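Local coordinates for synaptic vesicle membrane protein VAT-1 homolog-like (Homo sapiens, PDB 4A27) that probably acts as an oxidoreductase of the quinone oxidoreductase branch of the medium-chain alcohol dehydrogenase family, at residues Ala120-Met125 / Pro311-Leu316; Val155-Ala160 / Glu181-Ser186; Phe278-Leu283 / Gly291-Val296. All coordinates share one frame; numbering follows the deposited sequence.

Contact 1. Residues Ala120-Met125 / Pro311-Leu316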
loop_
_atom_site.group_PDB
_atom_site.type_symbol
_atom_site.label_atom_id
_atom_site.label_comp_id
_atom_site.label_asym_id
_atom_site.label_seq_id
_atom_site.Cartn_x
_atom_site.Cartn_y
_atom_site.Cartn_z
ATOM N N ALA A 120 27.618 -11.871 2.789
ATOM C CA ALA A 120 27.407 -10.638 2.074
ATOM C C ALA A 120 26.729 -10.865 0.718
ATOM O O ALA A 120 25.888 -10.065 0.323
ATOM C CB ALA A 120 28.769 -9.836 1.876
ATOM N N ALA A 121 27.083 -11.952 0.037
ATOM C CA ALA A 121 26.471 -12.295 -1.257
ATOM C C ALA A 121 25.090 -12.829 -1.045
ATOM O O ALA A 121 24.368 -13.054 -1.995
ATOM C CB ALA A 121 27.302 -13.373 -1.998
ATOM N N ALA A 122 24.796 -13.199 0.201
ATOM C CA ALA A 122 23.474 -13.655 0.578
ATOM C C ALA A 122 22.552 -12.546 1.010
ATOM O O ALA A 122 21.390 -12.812 1.329
ATOM C CB ALA A 122 23.606 -14.636 1.715
ATOM N N PHE A 123 23.101 -11.345 1.171
ATOM C CA PHE A 123 22.438 -10.243 1.887
ATOM C C PHE A 123 21.482 -9.363 0.990
ATOM O O PHE A 123 20.278 -9.346 1.223
ATOM C CB PHE A 123 23.515 -9.384 2.532
ATOM C CG PHE A 123 23.024 -8.465 3.576
ATOM C CD1 PHE A 123 22.742 -8.939 4.847
ATOM C CD2 PHE A 123 22.828 -7.117 3.310
ATOM C CE1 PHE A 123 22.284 -8.079 5.846
ATOM C CE2 PHE A 123 22.372 -6.247 4.316
ATOM C CZ PHE A 123 22.110 -6.741 5.584
ATOM N N PRO A 124 22.010 -8.690 -0.060
ATOM C CA PRO A 124 21.254 -7.647 -0.783
ATOM C C PRO A 124 19.936 -8.036 -1.435
ATOM O O PRO A 124 18.928 -7.409 -1.163
ATOM C CB PRO A 124 22.226 -7.161 -1.885
ATOM C CG PRO A 124 23.426 -7.968 -1.770
ATOM C CD PRO A 124 23.219 -9.081 -0.812
ATOM N N MET A 125 19.914 -9.039 -2.300
ATOM C CA MET A 125 18.657 -9.376 -2.963
ATOM C C MET A 125 17.571 -9.698 -1.947
ATOM O O MET A 125 16.497 -9.076 -1.971
ATOM C CB MET A 125 18.827 -10.528 -3.948
ATOM C CG MET A 125 19.551 -10.145 -5.249
ATOM S SD MET A 125 18.521 -9.175 -6.384
ATOM C CE MET A 125 17.671 -10.558 -7.181
ATOM N N PRO A 311 21.805 -13.218 7.522
ATOM C CA PRO A 311 21.451 -14.070 6.401
ATOM C C PRO A 311 21.620 -15.550 6.741
ATOM O O PRO A 311 22.529 -15.918 7.462
ATOM C CB PRO A 311 22.395 -13.605 5.283
ATOM C CG PRO A 311 23.041 -12.364 5.755
ATOM C CD PRO A 311 22.881 -12.251 7.204
ATOM N N VAL A 312 20.701 -16.371 6.252
ATOM C CA VAL A 312 20.696 -17.818 6.479
ATOM C C VAL A 312 21.232 -18.390 5.189
ATOM O O VAL A 312 20.641 -18.160 4.132
ATOM C CB VAL A 312 19.280 -18.374 6.700
ATOM C CG1 VAL A 312 19.277 -19.933 6.710
ATOM C CG2 VAL A 312 18.685 -17.879 8.051
ATOM N N VAL A 313 22.381 -19.060 5.263
ATOM C CA VAL A 313 23.069 -19.606 4.100
ATOM C C VAL A 313 22.794 -21.114 4.034
ATOM O O VAL A 313 23.050 -21.839 4.966
ATOM C CB VAL A 313 24.558 -19.327 4.135
ATOM C CG1 VAL A 313 25.239 -19.940 2.899
ATOM C CG2 VAL A 313 24.837 -17.793 4.188
ATOM N N ASP A 314 22.243 -21.579 2.929
ATOM C CA ASP A 314 21.919 -23.008 2.809
ATOM C C ASP A 314 23.167 -23.864 2.503
ATOM O O ASP A 314 23.362 -24.929 3.094
ATOM C CB ASP A 314 20.931 -23.191 1.681
ATOM C CG ASP A 314 20.606 -24.661 1.421
ATOM O OD1 ASP A 314 19.888 -25.262 2.222
ATOM O OD2 ASP A 314 21.061 -25.203 0.418
ATOM N N SER A 315 23.984 -23.393 1.563
ATOM C CA SER A 315 25.063 -24.199 0.992
ATOM C C SER A 315 25.982 -23.358 0.101
ATOM O O SER A 315 25.572 -22.360 -0.449
ATOM C CB SER A 315 24.465 -25.343 0.176
ATOM O OG SER A 315 23.521 -24.811 -0.733
ATOM N N LEU A 316 27.224 -23.795 -0.003
ATOM C CA LEU A 316 28.254 -23.173 -0.816
ATOM C C LEU A 316 28.608 -24.112 -1.939
ATOM O O LEU A 316 28.770 -25.292 -1.704
ATOM C CB LEU A 316 29.488 -22.962 0.048
ATOM C CG LEU A 316 29.298 -22.076 1.276
ATOM C CD1 LEU A 316 30.625 -22.083 2.092
ATOM C CD2 LEU A 316 28.879 -20.674 0.948
#

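Contact 2. Residues Val155-Ala160 / Glu181-Ser186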
loop_
_atom_site.group_PDB
_atom_site.type_symbol
_atom_site.label_atom_id
_atom_site.label_comp_id
_atom_site.label_asym_id
_atom_site.label_seq_id
_atom_site.Cartn_x
_atom_site.Cartn_y
_atom_site.Cartn_z
ATOM N N VAL A 155 14.167 -15.129 0.876
ATOM C CA VAL A 155 13.283 -13.980 1.149
ATOM C C VAL A 155 12.404 -14.275 2.351
ATOM O O VAL A 155 12.258 -13.434 3.257
ATOM C CB VAL A 155 12.403 -13.591 -0.049
ATOM C CG1 VAL A 155 11.334 -12.490 0.359
ATOM C CG2 VAL A 155 13.240 -13.082 -1.190
ATOM N N GLY A 156 11.828 -15.472 2.367
ATOM C CA GLY A 156 11.008 -15.895 3.485
ATOM C C GLY A 156 11.669 -15.752 4.841
ATOM O O GLY A 156 11.058 -15.249 5.777
ATOM N N GLN A 157 12.926 -16.179 4.952
ATOM C CA GLN A 157 13.628 -16.032 6.213
ATOM C C GLN A 157 13.988 -14.568 6.501
ATOM O O GLN A 157 13.995 -14.153 7.675
ATOM C CB GLN A 157 14.901 -16.890 6.217
ATOM C CG GLN A 157 14.629 -18.376 6.382
ATOM C CD GLN A 157 14.150 -18.708 7.778
ATOM O OE1 GLN A 157 14.943 -18.675 8.719
ATOM N NE2 GLN A 157 12.834 -19.004 7.930
ATOM N N ALA A 158 14.335 -13.797 5.464
ATOM C CA ALA A 158 14.591 -12.369 5.650
ATOM C C ALA A 158 13.319 -11.666 6.151
ATOM O O ALA A 158 13.374 -10.816 7.045
ATOM C CB ALA A 158 15.129 -11.717 4.335
ATOM N N VAL A 159 12.169 -12.021 5.596
ATOM C CA VAL A 159 10.881 -11.469 6.047
ATOM C C VAL A 159 10.619 -11.790 7.557
ATOM O O VAL A 159 10.248 -10.899 8.350
ATOM C CB VAL A 159 9.697 -11.960 5.151
ATOM C CG1 VAL A 159 8.302 -11.694 5.769
ATOM C CG2 VAL A 159 9.717 -11.351 3.692
ATOM N N ALA A 160 10.876 -13.035 7.979
ATOM C CA ALA A 160 10.611 -13.441 9.395
ATOM C C ALA A 160 11.489 -12.657 10.334
ATOM O O ALA A 160 11.044 -12.204 11.351
ATOM C CB ALA A 160 10.827 -14.934 9.612
ATOM N N GLU A 181 11.202 -28.571 11.428
ATOM C CA GLU A 181 12.011 -28.624 12.660
ATOM C C GLU A 181 13.121 -27.575 12.603
ATOM O O GLU A 181 13.430 -26.949 13.621
ATOM C CB GLU A 181 12.599 -30.039 12.940
ATOM N N ALA A 182 13.714 -27.393 11.420
ATOM C CA ALA A 182 14.805 -26.429 11.232
ATOM C C ALA A 182 14.356 -24.949 11.204
ATOM O O ALA A 182 15.122 -24.061 11.604
ATOM C CB ALA A 182 15.599 -26.761 9.961
ATOM N N ILE A 183 13.144 -24.666 10.732
ATOM C CA ILE A 183 12.700 -23.252 10.625
ATOM C C ILE A 183 11.578 -22.851 11.592
ATOM O O ILE A 183 11.182 -21.695 11.628
ATOM C CB ILE A 183 12.321 -22.886 9.192
ATOM C CG1 ILE A 183 11.037 -23.576 8.765
ATOM C CG2 ILE A 183 13.436 -23.274 8.249
ATOM C CD1 ILE A 183 10.548 -23.133 7.421
ATOM N N LYS A 184 11.083 -23.790 12.397
ATOM C CA LYS A 184 9.918 -23.522 13.239
ATOM C C LYS A 184 10.147 -22.340 14.171
ATOM O O LYS A 184 9.235 -21.616 14.435
ATOM C CB LYS A 184 9.505 -24.769 14.067
ATOM C CG LYS A 184 10.433 -25.092 15.268
ATOM C CD LYS A 184 10.473 -26.594 15.642
ATOM C CE LYS A 184 9.200 -27.082 16.305
ATOM N NZ LYS A 184 9.192 -28.568 16.505
ATOM N N ASP A 185 11.355 -22.152 14.695
ATOM C CA ASP A 185 11.600 -21.016 15.635
ATOM C C ASP A 185 11.693 -19.645 14.947
ATOM O O ASP A 185 11.755 -18.622 15.616
ATOM C CB ASP A 185 12.873 -21.216 16.485
ATOM C CG ASP A 185 12.841 -22.502 17.321
ATOM O OD1 ASP A 185 11.753 -23.091 17.526
ATOM O OD2 ASP A 185 13.928 -22.927 17.767
ATOM N N SER A 186 11.706 -19.620 13.623
ATOM C CA SER A 186 11.805 -18.361 12.897
ATOM C C SER A 186 10.438 -17.689 12.655
ATOM O O SER A 186 10.384 -16.523 12.308
ATOM C CB SER A 186 12.541 -18.578 11.573
ATOM O OG SER A 186 11.780 -19.342 10.649
HETATM O O HOH W 1 15.363 -20.864 10.315
#

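Contact 3. Residues Phe278-Leu283 / Gly291-Val296. With EDO (1,2-ethanediol), chain E.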
loop_
_atom_site.group_PDB
_atom_site.type_symbol
_atom_site.label_atom_id
_atom_site.label_comp_id
_atom_site.label_asym_id
_atom_site.label_seq_id
_atom_site.Cartn_x
_atom_site.Cartn_y
_atom_site.Cartn_z
ATOM N N PHE A 278 6.096 -6.405 -7.021
ATOM C CA PHE A 278 7.413 -5.908 -6.696
ATOM C C PHE A 278 8.556 -6.664 -7.415
ATOM O O PHE A 278 8.625 -7.887 -7.343
ATOM C CB PHE A 278 7.656 -5.938 -5.213
ATOM C CG PHE A 278 8.983 -5.354 -4.828
ATOM C CD1 PHE A 278 9.229 -3.989 -5.006
ATOM C CD2 PHE A 278 10.013 -6.166 -4.383
ATOM C CE1 PHE A 278 10.482 -3.440 -4.679
ATOM C CE2 PHE A 278 11.256 -5.625 -4.050
ATOM C CZ PHE A 278 11.495 -4.258 -4.205
ATOM N N SER A 279 9.422 -5.907 -8.102
ATOM C CA SER A 279 10.616 -6.416 -8.812
ATOM C C SER A 279 11.784 -5.539 -8.462
ATOM O O SER A 279 11.867 -4.391 -8.928
ATOM C CB SER A 279 10.413 -6.328 -10.317
ATOM O OG SER A 279 11.681 -6.425 -10.971
ATOM N N LEU A 280 12.662 -6.015 -7.588
ATOM C CA LEU A 280 13.809 -5.218 -7.194
ATOM C C LEU A 280 14.723 -4.871 -8.397
ATOM O O LEU A 280 15.255 -3.770 -8.465
ATOM C CB LEU A 280 14.616 -5.938 -6.111
ATOM C CG LEU A 280 15.895 -5.279 -5.605
ATOM C CD1 LEU A 280 15.637 -3.799 -5.254
ATOM C CD2 LEU A 280 16.457 -6.070 -4.364
ATOM N N LEU A 281 14.967 -5.827 -9.276
ATOM C CA LEU A 281 15.887 -5.607 -10.391
ATOM C C LEU A 281 15.411 -4.463 -11.278
ATOM O O LEU A 281 16.204 -3.571 -11.619
ATOM C CB LEU A 281 16.128 -6.889 -11.203
ATOM C CG LEU A 281 16.960 -7.902 -10.407
ATOM C CD1 LEU A 281 17.153 -9.114 -11.208
ATOM C CD2 LEU A 281 18.341 -7.399 -9.906
ATOM N N ASN A 282 14.123 -4.453 -11.594
ATOM C CA ASN A 282 13.539 -3.350 -12.362
ATOM C C ASN A 282 13.639 -2.017 -11.671
ATOM O O ASN A 282 13.897 -1.008 -12.330
ATOM C CB ASN A 282 12.078 -3.598 -12.668
ATOM C CG ASN A 282 11.882 -4.661 -13.702
ATOM O OD1 ASN A 282 12.848 -5.176 -14.280
ATOM N ND2 ASN A 282 10.629 -5.031 -13.922
ATOM N N LEU A 283 13.443 -2.015 -10.356
ATOM C CA LEU A 283 13.565 -0.803 -9.560
ATOM C C LEU A 283 14.972 -0.246 -9.666
ATOM O O LEU A 283 15.150 0.967 -9.784
ATOM C CB LEU A 283 13.222 -1.083 -8.085
ATOM C CG LEU A 283 12.864 0.067 -7.152
ATOM C CD1 LEU A 283 11.690 0.899 -7.705
ATOM C CD2 LEU A 283 12.504 -0.473 -5.745
ATOM N N GLY A 291 19.060 5.390 -5.242
ATOM C CA GLY A 291 19.117 6.219 -4.017
ATOM C C GLY A 291 18.276 5.673 -2.863
ATOM O O GLY A 291 18.754 5.525 -1.726
ATOM N N LEU A 292 17.013 5.394 -3.158
ATOM C CA LEU A 292 16.113 4.752 -2.206
ATOM C C LEU A 292 16.712 3.459 -1.659
ATOM O O LEU A 292 16.718 3.230 -0.433
ATOM C CB LEU A 292 14.774 4.442 -2.888
ATOM C CG LEU A 292 13.805 3.641 -2.009
ATOM C CD1 LEU A 292 13.445 4.433 -0.726
ATOM C CD2 LEU A 292 12.593 3.278 -2.816
ATOM N N ILE A 293 17.203 2.610 -2.569
ATOM C CA ILE A 293 17.704 1.290 -2.188
ATOM C C ILE A 293 18.886 1.447 -1.244
ATOM O O ILE A 293 19.024 0.686 -0.294
ATOM C CB ILE A 293 18.000 0.405 -3.397
ATOM C CG1 ILE A 293 16.684 0.028 -4.111
ATOM C CG2 ILE A 293 18.872 -0.862 -3.020
ATOM C CD1 ILE A 293 15.570 -0.574 -3.172
ATOM N N ARG A 294 19.685 2.477 -1.444
ATOM C CA ARG A 294 20.835 2.723 -0.577
ATOM C C ARG A 294 20.378 3.044 0.827
ATOM O O ARG A 294 21.012 2.597 1.801
ATOM C CB ARG A 294 21.721 3.851 -1.119
ATOM C CG ARG A 294 22.981 4.142 -0.272
ATOM C CD ARG A 294 24.057 4.959 -1.040
ATOM N NE ARG A 294 24.438 4.220 -2.239
ATOM C CZ ARG A 294 25.412 3.310 -2.317
ATOM N NH1 ARG A 294 26.223 3.065 -1.306
ATOM N NH2 ARG A 294 25.600 2.660 -3.440
ATOM N N GLY A 295 19.313 3.845 0.937
ATOM C CA GLY A 295 18.633 4.049 2.213
ATOM C C GLY A 295 18.212 2.759 2.898
ATOM O O GLY A 295 18.509 2.553 4.070
ATOM N N VAL A 296 17.540 1.873 2.156
ATOM C CA VAL A 296 17.197 0.543 2.681
ATOM C C VAL A 296 18.422 -0.246 3.132
ATOM O O VAL A 296 18.463 -0.755 4.258
ATOM C CB VAL A 296 16.415 -0.263 1.621
ATOM C CG1 VAL A 296 16.245 -1.760 2.026
ATOM C CG2 VAL A 296 15.077 0.443 1.367
HETATM C C1 EDO E . 23.378 7.142 -3.688
HETATM O O1 EDO E . 23.614 5.722 -3.814
HETATM C C2 EDO E . 22.544 7.261 -4.922
HETATM O O2 EDO E . 22.618 5.857 -5.191
#

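Contact 1. Residues Ala120-Met125 / Pro311-Leu316
F123 meets P311 through one corner of its ring. Its CG stands anti to the backbone N (chi1 -164°), which brings the ring's CD1 corner to the proline, the two side chains crossing at a slant. CB and CG stay at the margin of contact with P311 CG; the close approach comes at F123 CD1, which lies 3.6 Å from P311 CG. That proline carbon sits at the ring's edge, in its plane, and P311 CD follows at 4.1 Å from F123 CD1. Beyond this corner the ring belongs to other neighbours, F127 with its plane almost parallel and M89 of strand 87-91. The contact lies between the two halves of a medium-chain dehydrogenase: residues 120-125 lead from the GroES-like part into helix 124-137, while residues 311-316 return from the nucleotide-binding part into strand 313-317, which pairs in parallel with strand 337-341. One residue earlier, A122 points its CB at the returning chain: A122 CB packs 3.9 Å from P311 CB, with V313 CG2 at 4.2 Å from the same methyl. With V313 CG1 anti to the backbone N (chi1 179°), it is CG2 that is left to meet A122 CB.

Contact 2. Residues Val155-Ala160 / Glu181-Ser186
A polar contact within the Rossmann-type nucleotide-binding domain joins helix 154-163 to the turn that follows helix 180-183. These elements follow strands 145-148 and 170-175 of the parallel sheet, in the beta-alpha-beta succession of that fold. Q157 and S186 carry it. The glutamine chain is bent at chi2 (-70°), which brings its amide across to the serine, and Q157 NE2 donates to S186 OG at 2.9 Å. The bond is nearly straight, 172° at the hydrogen, and OG lies almost in the amide plane. NE2 also bonds to the backbone O of A151, so the amide is held at two points, by the turn at S186 and by the loop before its own helix. On the other branch, a water donates to Q157 OE1 at 2.7 Å and reaches A182 O only weakly. S186 OG, placed between its backbone N and carbonyl carbon, passes the chain on: it donates to I183 O at 2.6 Å, in the carbonyl plane and on a lone pair. I183 O takes S186 N as well, so two donors from one residue close the turn. A leucine in place of Q157 would probably leave S186 OG and A151 O without their shared donor and the water without its OE1 anchor. One turn along, A160 CB lies against the backbone, 3.2 Å from S186 O.

Contact 3. Residues Phe278-Leu283 / Gly291-Val296
The short helix 280-285, which follows strand 274-278, the outermost of the Rossmann-type parallel sheet within this chain, packs here against the start of the long helix 290-305; they are two successive helices joined by a short loop. I293 supplies the meeting point. Its CG1 lies beside the backbone N and anti to the carbonyl carbon (chi1 -68°), and a second bend at chi2 turns CD1 toward the facing helix. I293 CD1 reaches two leucines one turn apart: L280 CD1 at 3.8 Å and L283 CD2 at 4.0 Å. L280 CD1 also approaches I293 CG1, at 4.1 Å, so the leucine methyl lies over the last bond of the isoleucine chain. Both leucines hold CG anti to the backbone N, and each presents a single methyl. F91 of strand 87-91 packs on L280 and I293, while V128 and T129 of helix 124-137 touch I293 and L280 respectively.

The first turn of the short helix is fixed by S279 at the N-cap, whose OG accepts from N282 N at 3.2 Å. The second subunit meets this region too: S279 N bonds to N272 OD1 and N282 ND2 to E270 O of that chain, and L283 packs on its P230. On helix 290-305, R294 NH2 bonds to V108 O. Between the two helices the pairing is wholly between aliphatic carbons, so its cohesion rests on the fit of buried methyl groups, while polar bonds hold the cap, the subunit interface and the arginine around it.

In the fold
From the N terminus the chain runs through the GroES-like part to residues 120-125, where contact 1 opens; it closes only at residues 311-316, nearly 190 residues later, tying the start of helix 124-137 to the chain leading into strand 313-317. The other contacts are nested inside that loop, in series. Contact 2 closes first, spanning about twenty residues and tying helix 154-163 to the turn after helix 180-183; contact 3 then joins the consecutive helices 280-285 and 290-305 beside the second subunit. Contact 1 touches both: V312 packs on Q157, and P124 and M125 on L280 and L281. Contacts 2 and 3, whose nearest atoms are about 8 Å apart, do not meet directly.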